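Local atomic coordinates of UDP-galactopyranose mutase (Deinococcus radiodurans, PDB entry 3HDQ), a protein that probably interconverts UDP-galactopyranose and UDP-galactofuranose, using a bound flavin-adenine dinucleotide. Residues D300-R305 with Y324-A329; L56-R61 with K236-T241; H88-D93 with F210-Q215. One frame throughout, in Å; residues are numbered along the deposited sequence.

Interaction 1 of 3, residues D300-R305 with Y324-A329; sequences DYAYTR and YEYPRA. With GDU (galactose-uridine-5'-diphosphate), chain K.
Arg305 faces two ways at once, gripping Glu325 with one side of its guanidinium and the substrate diphosphate with another. Its NE donates to Glu325 OE1 at 2.7 Å from 42° above the carboxylate plane, while NH2 meets the syn lone pair of OE2 at 3.1 Å; the two planes stand 47° apart. That side-on salt bridge fixes the rotation of the group and directs NH1 at O3B of GDU, the oxygen between the beta phosphate and the galactose (2.9 Å, nearly straight); the NH2 bonds to GDU are weak. The chain, extended from CG to NE, sets the guanidinium against Glu325 and the diphosphate. Arg305 here starts strand 305-308 of the mixed sheet, beside strand 320-336: Glu325 N donates to Arg305 O, and Thr304 N to Glu325 O at 3.1 Å. Away from the ligand, Tyr303, Tyr324 and Tyr326 form an aromatic cluster. Tyr324 presents its edge to the face of Tyr303 in a T-shaped pair, centroids 4.7 Å apart, and Tyr301 CB covers the opposite face. Tyr303 CB sits squarely over the Tyr326 ring, 4.1 Å from its centroid, as a CH-pi contact. Thr304 CG2 touches Pro327 CG at 3.5 Å.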
# COMPACT_ATOMS: atom_id res chain seq x y z
N ASP A 300 -22.38 -20.66 19.48
CA ASP A 300 -22.87 -19.36 19.97
C ASP A 300 -22.64 -18.27 18.95
O ASP A 300 -21.67 -18.31 18.21
CB ASP A 300 -22.13 -18.97 21.25
CG ASP A 300 -22.47 -19.87 22.41
OD1 ASP A 300 -21.66 -20.76 22.74
OD2 ASP A 300 -23.56 -19.69 23.00
N TYR A 301 -23.54 -17.29 18.92
CA TYR A 301 -23.32 -16.09 18.11
C TYR A 301 -23.47 -16.36 16.61
O TYR A 301 -23.43 -17.51 16.17
CB TYR A 301 -21.93 -15.50 18.40
CG TYR A 301 -21.74 -15.05 19.83
CD1 TYR A 301 -22.51 -14.03 20.36
CD2 TYR A 301 -20.79 -15.65 20.65
CE1 TYR A 301 -22.35 -13.61 21.66
CE2 TYR A 301 -20.61 -15.22 21.97
CZ TYR A 301 -21.40 -14.20 22.46
OH TYR A 301 -21.25 -13.76 23.75
N ALA A 302 -23.63 -15.29 15.84
CA ALA A 302 -23.77 -15.42 14.38
C ALA A 302 -22.42 -15.56 13.71
O ALA A 302 -22.33 -16.10 12.61
CB ALA A 302 -24.52 -14.23 13.80
N TYR A 303 -21.36 -15.10 14.38
CA TYR A 303 -20.00 -15.25 13.84
C TYR A 303 -19.37 -16.59 14.19
O TYR A 303 -19.68 -17.20 15.21
CB TYR A 303 -19.08 -14.10 14.27
CG TYR A 303 -19.21 -13.65 15.71
CD1 TYR A 303 -18.50 -14.28 16.73
CD2 TYR A 303 -20.05 -12.59 16.05
CE1 TYR A 303 -18.62 -13.86 18.05
CE2 TYR A 303 -20.18 -12.17 17.37
CZ TYR A 303 -19.46 -12.81 18.36
OH TYR A 303 -19.58 -12.39 19.66
N THR A 304 -18.47 -17.04 13.33
CA THR A 304 -17.76 -18.29 13.54
C THR A 304 -16.56 -18.10 14.47
O THR A 304 -16.25 -18.99 15.25
CB THR A 304 -17.25 -18.87 12.21
OG1 THR A 304 -16.66 -17.82 11.43
CG2 THR A 304 -18.39 -19.51 11.43
N ARG A 305 -15.88 -16.96 14.36
CA ARG A 305 -14.67 -16.73 15.14
C ARG A 305 -14.27 -15.25 15.24
O ARG A 305 -14.75 -14.41 14.48
CB ARG A 305 -13.51 -17.56 14.58
CG ARG A 305 -13.25 -17.32 13.12
CD ARG A 305 -12.10 -18.16 12.58
NE ARG A 305 -11.97 -17.91 11.15
CZ ARG A 305 -11.42 -18.75 10.27
NH1 ARG A 305 -10.91 -19.91 10.66
NH2 ARG A 305 -11.38 -18.40 8.99
N TYR A 324 -14.24 -10.06 13.41
CA TYR A 324 -15.29 -11.07 13.52
C TYR A 324 -15.76 -11.49 12.12
O TYR A 324 -16.09 -10.65 11.30
CB TYR A 324 -16.49 -10.49 14.27
CG TYR A 324 -16.22 -10.19 15.73
CD1 TYR A 324 -16.57 -11.10 16.72
CD2 TYR A 324 -15.62 -8.99 16.12
CE1 TYR A 324 -16.32 -10.82 18.05
CE2 TYR A 324 -15.37 -8.71 17.45
CZ TYR A 324 -15.72 -9.63 18.41
OH TYR A 324 -15.48 -9.38 19.74
N GLU A 325 -15.79 -12.80 11.87
CA GLU A 325 -16.23 -13.32 10.57
C GLU A 325 -17.66 -13.86 10.59
O GLU A 325 -17.99 -14.76 11.36
CB GLU A 325 -15.30 -14.43 10.09
CG GLU A 325 -13.91 -14.00 9.74
CD GLU A 325 -13.01 -15.20 9.53
OE1 GLU A 325 -12.07 -15.37 10.33
OE2 GLU A 325 -13.26 -15.98 8.58
N TYR A 326 -18.49 -13.33 9.70
CA TYR A 326 -19.84 -13.85 9.49
C TYR A 326 -19.94 -14.57 8.14
O TYR A 326 -19.74 -13.96 7.09
CB TYR A 326 -20.85 -12.71 9.55
CG TYR A 326 -20.84 -11.91 10.84
CD1 TYR A 326 -19.78 -11.06 11.15
CD2 TYR A 326 -21.89 -12.00 11.75
CE1 TYR A 326 -19.76 -10.33 12.34
CE2 TYR A 326 -21.89 -11.27 12.94
CZ TYR A 326 -20.83 -10.43 13.22
OH TYR A 326 -20.82 -9.70 14.40
N PRO A 327 -20.26 -15.87 8.17
CA PRO A 327 -20.48 -16.66 6.95
C PRO A 327 -21.60 -16.07 6.10
O PRO A 327 -22.65 -15.71 6.65
CB PRO A 327 -20.92 -18.03 7.48
CG PRO A 327 -20.35 -18.09 8.87
CD PRO A 327 -20.42 -16.67 9.39
N ARG A 328 -21.39 -15.96 4.79
CA ARG A 328 -22.39 -15.43 3.88
C ARG A 328 -22.60 -16.34 2.67
O ARG A 328 -21.65 -16.87 2.10
CB ARG A 328 -22.00 -14.02 3.41
CG ARG A 328 -22.05 -12.96 4.50
CD ARG A 328 -23.48 -12.63 4.92
NE ARG A 328 -23.52 -11.72 6.06
CZ ARG A 328 -23.91 -12.06 7.29
NH1 ARG A 328 -24.31 -13.30 7.53
NH2 ARG A 328 -23.92 -11.17 8.28
N ALA A 329 -23.85 -16.50 2.26
CA ALA A 329 -24.13 -17.21 1.01
C ALA A 329 -23.76 -16.34 -0.19
O ALA A 329 -23.42 -16.85 -1.26
CB ALA A 329 -25.59 -17.59 0.95
N1 GDU K . -14.34 -27.02 12.04
C2 GDU K . -15.10 -27.02 13.03
N3 GDU K . -15.09 -26.58 14.21
C4 GDU K . -13.96 -25.91 14.51
C5 GDU K . -12.93 -25.79 13.45
C6 GDU K . -13.16 -26.35 12.25
O2 GDU K . -16.32 -27.70 12.75
O4 GDU K . -13.80 -25.38 15.61
C1D GDU K . -14.65 -27.60 10.77
C2D GDU K . -15.54 -26.80 9.79
O2D GDU K . -16.26 -27.63 8.89
C3D GDU K . -14.49 -25.97 9.08
C4D GDU K . -13.46 -27.07 8.81
O4D GDU K . -13.49 -27.91 9.97
O3D GDU K . -15.01 -25.38 7.89
C5D GDU K . -12.10 -26.62 8.31
O5D GDU K . -11.57 -25.83 9.39
PA GDU K . -10.59 -24.59 9.15
O1A GDU K . -10.00 -24.22 10.47
O2A GDU K . -9.52 -25.04 8.25
O3A GDU K . -11.40 -23.33 8.63
PB GDU K . -10.74 -22.20 7.74
O1B GDU K . -11.90 -21.31 7.51
O2B GDU K . -10.22 -22.60 6.41
O3B GDU K . -9.64 -21.32 8.53
C1' GDU K . -8.59 -20.44 8.10
C2' GDU K . -7.34 -21.27 7.76
C3' GDU K . -7.13 -22.22 8.97
C4' GDU K . -6.71 -21.35 10.19
C5' GDU K . -7.77 -20.22 10.38
C6' GDU K . -7.32 -19.12 11.38
O2' GDU K . -7.47 -21.95 6.50
O3' GDU K . -6.14 -23.21 8.62
O4' GDU K . -5.40 -20.81 9.93
O5' GDU K . -8.30 -19.55 9.21
O6' GDU K . -7.89 -19.30 12.70

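Interaction 2 of 3, residues L56-R61 with K236-T241; sequences LIVDRR and KVMLNT. With FAD (flavin-adenine dinucleotide), chain L.
Ile57 bonds to both neighbours of Val237 in the adjacent parallel strand: its N donates to Lys236 O and its O accepts from Met238 N, both at 2.8 Å. Asp59 N continues the ladder to Met238 O. Packing is tight on the side of Leu56, Val58, Lys236 and Met238, where Leu56 CD1 lies against Lys236 CB and Val58 CG2, anti to its own backbone N, presses on Thr241 CB at 3.4 Å. On the other face Ile57 CG2 meets Val237 CG2 at 3.9 Å. Beyond the strands the hydrogen bonds between the segments are backbone to backbone: Thr241 N to Asp59 O, and Asn240 N to Arg61 O from 48° above the carbonyl plane. Arg60 is exposed here, and the Asn240 side chain leads away, its ND2 bonding to Ile235 O of the second subunit, whose strand extends the sheet by pairing antiparallel with Val237 to Leu239.

These are the second strand of a Rossmann-type FAD fold and the strand outside it, and Asp59 is the acidic residue that follows the second strand's hydrophobic run and binds the adenosine ribose, as in other folds of this type. Its OD1 accepts from FAD O2B (2.8 Å) and its OD2 from O3B (2.9 Å). OD1 also takes Arg61 N on its anti lone pair, an Asx turn that holds the carboxylate in place, and OD2 takes Ala37 N. Arg60 lays its guanidinium over the adenine while forming a salt bridge with Asp242. Two ribose hydroxyls and two backbone amides thus share one carboxylate, which probably stabilises its negative charge and fixes the ribose.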
# COMPACT_ATOMS: atom_id res chain seq x y z
N LEU A 56 1.57 -8.90 -17.89
CA LEU A 56 0.61 -7.95 -17.38
C LEU A 56 -0.22 -8.70 -16.36
O LEU A 56 -0.85 -9.70 -16.68
CB LEU A 56 -0.29 -7.40 -18.49
CG LEU A 56 -1.38 -6.45 -17.98
CD1 LEU A 56 -0.76 -5.19 -17.39
CD2 LEU A 56 -2.38 -6.09 -19.08
N ILE A 57 -0.18 -8.23 -15.11
CA ILE A 57 -0.98 -8.85 -14.07
C ILE A 57 -2.10 -7.90 -13.68
O ILE A 57 -1.87 -6.72 -13.42
CB ILE A 57 -0.15 -9.31 -12.85
CG1 ILE A 57 -1.00 -10.19 -11.92
CG2 ILE A 57 0.43 -8.11 -12.09
CD1 ILE A 57 -0.20 -10.94 -10.83
N VAL A 58 -3.32 -8.42 -13.66
CA VAL A 58 -4.46 -7.56 -13.41
C VAL A 58 -5.28 -8.07 -12.22
O VAL A 58 -5.34 -9.28 -11.96
CB VAL A 58 -5.31 -7.45 -14.70
CG1 VAL A 58 -6.11 -8.73 -14.94
CG2 VAL A 58 -6.22 -6.25 -14.63
N ASP A 59 -5.88 -7.16 -11.48
CA ASP A 59 -6.84 -7.55 -10.44
C ASP A 59 -7.94 -6.51 -10.38
O ASP A 59 -7.68 -5.31 -10.50
CB ASP A 59 -6.14 -7.70 -9.08
CG ASP A 59 -6.91 -8.59 -8.11
OD1 ASP A 59 -8.07 -8.27 -7.75
OD2 ASP A 59 -6.34 -9.62 -7.68
N ARG A 60 -9.17 -6.95 -10.18
CA ARG A 60 -10.28 -6.02 -10.08
C ARG A 60 -10.24 -5.29 -8.75
O ARG A 60 -10.86 -4.23 -8.61
CB ARG A 60 -11.62 -6.74 -10.26
CG ARG A 60 -12.16 -7.35 -8.97
CD ARG A 60 -12.69 -8.76 -9.20
NE ARG A 60 -13.85 -8.80 -10.07
CZ ARG A 60 -14.47 -9.93 -10.44
NH1 ARG A 60 -14.05 -11.11 -10.00
NH2 ARG A 60 -15.52 -9.87 -11.26
N ARG A 61 -9.54 -5.84 -7.77
CA ARG A 61 -9.38 -5.15 -6.49
C ARG A 61 -8.38 -4.01 -6.64
O ARG A 61 -7.63 -3.98 -7.61
CB ARG A 61 -8.98 -6.12 -5.38
CG ARG A 61 -10.13 -7.00 -4.93
CD ARG A 61 -9.65 -8.18 -4.13
NE ARG A 61 -10.77 -8.88 -3.52
CZ ARG A 61 -10.71 -10.12 -3.03
NH1 ARG A 61 -9.58 -10.79 -3.09
NH2 ARG A 61 -11.79 -10.68 -2.50
N LYS A 236 4.07 -5.76 -15.28
CA LYS A 236 3.20 -4.59 -15.25
C LYS A 236 1.99 -4.93 -14.39
O LYS A 236 1.38 -5.98 -14.57
CB LYS A 236 2.75 -4.21 -16.66
CG LYS A 236 3.89 -4.02 -17.66
CD LYS A 236 4.94 -3.08 -17.11
CE LYS A 236 6.31 -3.47 -17.60
NZ LYS A 236 7.40 -2.78 -16.85
N VAL A 237 1.66 -4.04 -13.47
CA VAL A 237 0.59 -4.32 -12.51
C VAL A 237 -0.61 -3.40 -12.69
O VAL A 237 -0.50 -2.19 -12.53
CB VAL A 237 1.10 -4.20 -11.08
CG1 VAL A 237 0.02 -4.65 -10.11
CG2 VAL A 237 2.38 -5.00 -10.91
N MET A 238 -1.75 -3.98 -13.00
CA MET A 238 -2.96 -3.22 -13.29
C MET A 238 -4.04 -3.49 -12.24
O MET A 238 -4.55 -4.61 -12.12
CB MET A 238 -3.47 -3.59 -14.68
CG MET A 238 -4.34 -2.56 -15.32
SD MET A 238 -4.61 -2.94 -17.06
CE MET A 238 -5.42 -1.42 -17.51
N LEU A 239 -4.39 -2.46 -11.48
CA LEU A 239 -5.35 -2.61 -10.39
C LEU A 239 -6.69 -1.95 -10.71
O LEU A 239 -6.79 -1.16 -11.65
CB LEU A 239 -4.75 -2.09 -9.07
CG LEU A 239 -3.46 -2.82 -8.65
CD1 LEU A 239 -2.93 -2.33 -7.32
CD2 LEU A 239 -3.69 -4.32 -8.59
N ASN A 240 -7.71 -2.28 -9.93
CA ASN A 240 -9.04 -1.77 -10.15
C ASN A 240 -9.57 -2.15 -11.53
O ASN A 240 -10.33 -1.41 -12.16
CB ASN A 240 -9.06 -0.25 -9.97
CG ASN A 240 -10.42 0.26 -9.51
OD1 ASN A 240 -11.10 -0.41 -8.73
ND2 ASN A 240 -10.82 1.43 -9.99
N THR A 241 -9.18 -3.34 -12.00
CA THR A 241 -9.42 -3.73 -13.38
C THR A 241 -9.89 -5.19 -13.57
O THR A 241 -9.13 -6.12 -13.39
CB THR A 241 -8.15 -3.51 -14.23
OG1 THR A 241 -7.72 -2.15 -14.11
CG2 THR A 241 -8.40 -3.85 -15.68
PA FAD L . -7.07 -15.31 -4.33
O1A FAD L . -6.44 -14.74 -3.20
O2A FAD L . -8.46 -15.39 -4.09
O5B FAD L . -6.78 -14.37 -5.52
C5B FAD L . -7.41 -14.43 -6.74
C4B FAD L . -7.52 -13.02 -7.25
O4B FAD L . -8.13 -13.01 -8.48
C3B FAD L . -8.41 -12.23 -6.33
O3B FAD L . -7.75 -11.19 -5.69
C2B FAD L . -9.48 -11.69 -7.22
O2B FAD L . -9.72 -10.37 -6.91
C1B FAD L . -8.89 -11.86 -8.59
N9A FAD L . -9.93 -11.93 -9.61
C8A FAD L . -10.98 -12.76 -9.69
N7A FAD L . -11.68 -12.49 -10.76
C5A FAD L . -11.10 -11.48 -11.39
C6A FAD L . -11.39 -10.78 -12.55
N6A FAD L . -12.33 -11.18 -13.34
N1A FAD L . -10.60 -9.77 -12.95
C2A FAD L . -9.52 -9.42 -12.22
N3A FAD L . -9.24 -10.11 -11.09
C4A FAD L . -10.01 -11.11 -10.67
N1 FAD L . -4.46 -20.08 4.06
C2 FAD L . -3.47 -20.47 4.87
O2 FAD L . -2.53 -21.08 4.45
N3 FAD L . -3.54 -20.15 6.16
C4 FAD L . -4.59 -19.44 6.64
O4 FAD L . -4.67 -19.15 7.79
C4X FAD L . -5.59 -19.08 5.82
N5 FAD L . -6.64 -18.39 6.31
C5X FAD L . -7.64 -18.02 5.48
C6 FAD L . -8.70 -17.31 5.99
C7 FAD L . -9.71 -16.93 5.16
C7M FAD L . -10.86 -16.17 5.69
C8 FAD L . -9.66 -17.23 3.83
C8M FAD L . -10.79 -16.80 2.97
C9 FAD L . -8.59 -17.94 3.32
C9A FAD L . -7.57 -18.34 4.14
N10 FAD L . -6.50 -19.03 3.65
C10 FAD L . -5.52 -19.40 4.51
C1' FAD L . -6.44 -19.50 2.25
C2' FAD L . -5.81 -18.51 1.30
O2' FAD L . -6.62 -17.39 1.33
C3' FAD L . -5.74 -19.00 -0.14
O3' FAD L . -4.94 -20.08 -0.33
C4' FAD L . -4.99 -18.04 -0.98
O4' FAD L . -5.22 -16.80 -0.39
C5' FAD L . -5.53 -18.14 -2.38
O5' FAD L . -4.69 -17.66 -3.37
P FAD L . -5.26 -17.48 -4.80
O1P FAD L . -4.34 -16.76 -5.58
O2P FAD L . -5.42 -18.78 -5.34
O3P FAD L . -6.65 -16.77 -4.69

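Interaction 3 of 3, residues H88-D93 with F210-Q215; sequences HTNSKD and FADTYQ. With GDU (galactose-uridine-5'-diphosphate), chain K.
Strand 88-89 and the start of strand 214-218 run antiparallel, Thr89 and Tyr214 forming a hydrogen-bonded pair with reciprocal N-to-O bonds of 2.9 Å, and His88 and Gln215 the adjoining non-hydrogen-bonded pair. His88 stacks face to face on Phe210, centroids 3.6 Å apart and planes at 14°. At the imidazole edge, ND1 donates to Asp212 OD1 at 2.6 Å, in the ring plane but 45° above the carboxylate plane. The chi1 of 61° sets the His88 ring between its backbone N and carbonyl carbon, within reach of both partners. Asn90 OD1 accepts from Thr213 N at 3.0 Å, tying down the turn ahead of the strand, and Gln215 NE2 reaches back from the strand to donate to Phe210 O and Asp212 O. At the far end the Tyr214 hydroxyl lies against Lys92 CB, 3.4 Å away, where helix 92-99 begins; the Tyr214 ring also stacks with Phe95. Phe210 carries the contact into the active site: its CZ comes within 3.1 Å of O4' of the substrate galactose, which meets the ring's edge, while His88 touches FAD. The in-plane bond to Asp212 and the stack on Phe210 together fix the rotation of the imidazole, holding it in one orientation beside the flavin.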
# COMPACT_ATOMS: atom_id res chain seq x y z
N HIS A 88 1.77 -21.57 6.94
CA HIS A 88 2.30 -22.83 7.44
C HIS A 88 2.56 -23.79 6.30
O HIS A 88 1.77 -23.88 5.37
CB HIS A 88 1.35 -23.46 8.46
CG HIS A 88 0.00 -23.79 7.91
ND1 HIS A 88 -0.32 -25.04 7.42
CD2 HIS A 88 -1.11 -23.03 7.76
CE1 HIS A 88 -1.57 -25.03 6.99
NE2 HIS A 88 -2.07 -23.82 7.18
N THR A 89 3.66 -24.52 6.37
CA THR A 89 3.88 -25.53 5.35
C THR A 89 4.76 -26.68 5.84
O THR A 89 5.52 -26.53 6.81
CB THR A 89 4.48 -24.93 4.06
OG1 THR A 89 4.46 -25.92 3.02
CG2 THR A 89 5.90 -24.46 4.31
N ASN A 90 4.64 -27.82 5.16
CA ASN A 90 5.57 -28.93 5.31
C ASN A 90 6.56 -28.98 4.16
O ASN A 90 7.49 -29.78 4.19
CB ASN A 90 4.82 -30.25 5.41
CG ASN A 90 4.20 -30.47 6.78
OD1 ASN A 90 4.88 -30.35 7.80
ND2 ASN A 90 2.90 -30.78 6.80
N SER A 91 6.34 -28.15 3.14
CA SER A 91 7.22 -28.17 1.97
C SER A 91 8.38 -27.21 2.14
O SER A 91 8.20 -25.99 2.22
CB SER A 91 6.44 -27.84 0.71
OG SER A 91 5.17 -28.46 0.76
N LYS A 92 9.58 -27.76 2.18
CA LYS A 92 10.78 -26.98 2.38
C LYS A 92 11.01 -26.04 1.19
O LYS A 92 11.44 -24.89 1.37
CB LYS A 92 11.97 -27.91 2.63
CG LYS A 92 13.33 -27.27 2.73
CD LYS A 92 14.36 -28.35 3.06
CE LYS A 92 15.75 -27.79 3.22
NZ LYS A 92 16.20 -27.14 1.95
N ASP A 93 10.68 -26.52 -0.01
CA ASP A 93 10.81 -25.71 -1.22
C ASP A 93 9.86 -24.50 -1.27
O ASP A 93 10.27 -23.42 -1.70
CB ASP A 93 10.63 -26.58 -2.47
CG ASP A 93 9.25 -27.21 -2.56
OD1 ASP A 93 8.73 -27.69 -1.52
OD2 ASP A 93 8.67 -27.23 -3.67
N PHE A 210 -1.68 -26.18 13.86
CA PHE A 210 -0.95 -26.91 12.82
C PHE A 210 0.26 -27.58 13.41
O PHE A 210 0.89 -27.03 14.32
CB PHE A 210 -0.46 -25.96 11.72
CG PHE A 210 -1.50 -25.00 11.24
CD1 PHE A 210 -1.41 -23.65 11.55
CD2 PHE A 210 -2.57 -25.44 10.49
CE1 PHE A 210 -2.38 -22.75 11.11
CE2 PHE A 210 -3.55 -24.54 10.05
CZ PHE A 210 -3.45 -23.20 10.36
N ALA A 211 0.62 -28.73 12.86
CA ALA A 211 1.82 -29.44 13.29
C ALA A 211 2.90 -29.40 12.22
O ALA A 211 3.90 -30.11 12.31
CB ALA A 211 1.50 -30.89 13.65
N ASP A 212 2.71 -28.56 11.21
CA ASP A 212 3.65 -28.46 10.10
C ASP A 212 5.06 -28.09 10.58
O ASP A 212 5.23 -27.45 11.63
CB ASP A 212 3.21 -27.39 9.09
CG ASP A 212 1.77 -27.54 8.63
OD1 ASP A 212 1.42 -26.92 7.59
OD2 ASP A 212 0.97 -28.24 9.27
N THR A 213 6.06 -28.46 9.78
CA THR A 213 7.47 -28.16 10.04
C THR A 213 7.84 -26.66 10.02
O THR A 213 8.58 -26.18 10.89
CB THR A 213 8.36 -28.89 9.00
OG1 THR A 213 8.00 -30.27 8.97
CG2 THR A 213 9.85 -28.77 9.36
N TYR A 214 7.33 -25.92 9.03
CA TYR A 214 7.63 -24.49 8.89
C TYR A 214 6.41 -23.66 9.23
O TYR A 214 5.44 -23.63 8.48
CB TYR A 214 8.11 -24.17 7.47
CG TYR A 214 9.25 -25.07 7.05
CD1 TYR A 214 9.02 -26.19 6.26
CD2 TYR A 214 10.55 -24.83 7.50
CE1 TYR A 214 10.06 -27.03 5.89
CE2 TYR A 214 11.59 -25.66 7.15
CZ TYR A 214 11.34 -26.76 6.34
OH TYR A 214 12.38 -27.60 5.98
N GLN A 215 6.46 -22.99 10.38
CA GLN A 215 5.39 -22.09 10.81
C GLN A 215 5.97 -20.72 11.14
O GLN A 215 6.74 -20.57 12.10
CB GLN A 215 4.63 -22.67 12.00
CG GLN A 215 4.02 -24.05 11.73
CD GLN A 215 3.11 -24.54 12.86
OE1 GLN A 215 2.31 -23.79 13.42
NE2 GLN A 215 3.24 -25.83 13.20
N1 GDU K . -14.34 -27.02 12.04
C2 GDU K . -15.10 -27.02 13.03
N3 GDU K . -15.09 -26.58 14.21
C4 GDU K . -13.96 -25.91 14.51
C5 GDU K . -12.93 -25.79 13.45
C6 GDU K . -13.16 -26.35 12.25
O2 GDU K . -16.32 -27.70 12.75
O4 GDU K . -13.80 -25.38 15.61
C1D GDU K . -14.65 -27.60 10.77
C2D GDU K . -15.54 -26.80 9.79
O2D GDU K . -16.26 -27.63 8.89
C3D GDU K . -14.49 -25.97 9.08
C4D GDU K . -13.46 -27.07 8.81
O4D GDU K . -13.49 -27.91 9.97
O3D GDU K . -15.01 -25.38 7.89
C5D GDU K . -12.10 -26.62 8.31
O5D GDU K . -11.57 -25.83 9.39
PA GDU K . -10.59 -24.59 9.15
O1A GDU K . -10.00 -24.22 10.47
O2A GDU K . -9.52 -25.04 8.25
O3A GDU K . -11.40 -23.33 8.63
PB GDU K . -10.74 -22.20 7.74
O1B GDU K . -11.90 -21.31 7.51
O2B GDU K . -10.22 -22.60 6.41
O3B GDU K . -9.64 -21.32 8.53
C1' GDU K . -8.59 -20.44 8.10
C2' GDU K . -7.34 -21.27 7.76
C3' GDU K . -7.13 -22.22 8.97
C4' GDU K . -6.71 -21.35 10.19
C5' GDU K . -7.77 -20.22 10.38
C6' GDU K . -7.32 -19.12 11.38
O2' GDU K . -7.47 -21.95 6.50
O3' GDU K . -6.14 -23.21 8.62
O4' GDU K . -5.40 -20.81 9.93
O5' GDU K . -8.30 -19.55 9.21
O6' GDU K . -7.89 -19.30 12.70

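In the fold
From the N terminus, residues 56-61 come first, then 88-93; the latter pair with 210-215 before 236-241 return to 56-61. Interaction 3 therefore lies wholly within the long loop that interaction 2 closes, and interaction 1, with 18 residues between its segments, follows in series without crossing either. Interaction 2 joins strand 235-239, outermost within this chain, to strand 55-58 of the parallel Rossmann-type sheet at the adenosine end of FAD, beside the second subunit. Interaction 3 links two strands of the small antiparallel sheet, and interaction 1 brings the loop leading into strand 305-308 against strand 320-336 of the mixed sheet. The centres lie about 28 to 30 Å apart, and interactions 1 and 3, on opposite sides of the chain's centre, both touch GDU.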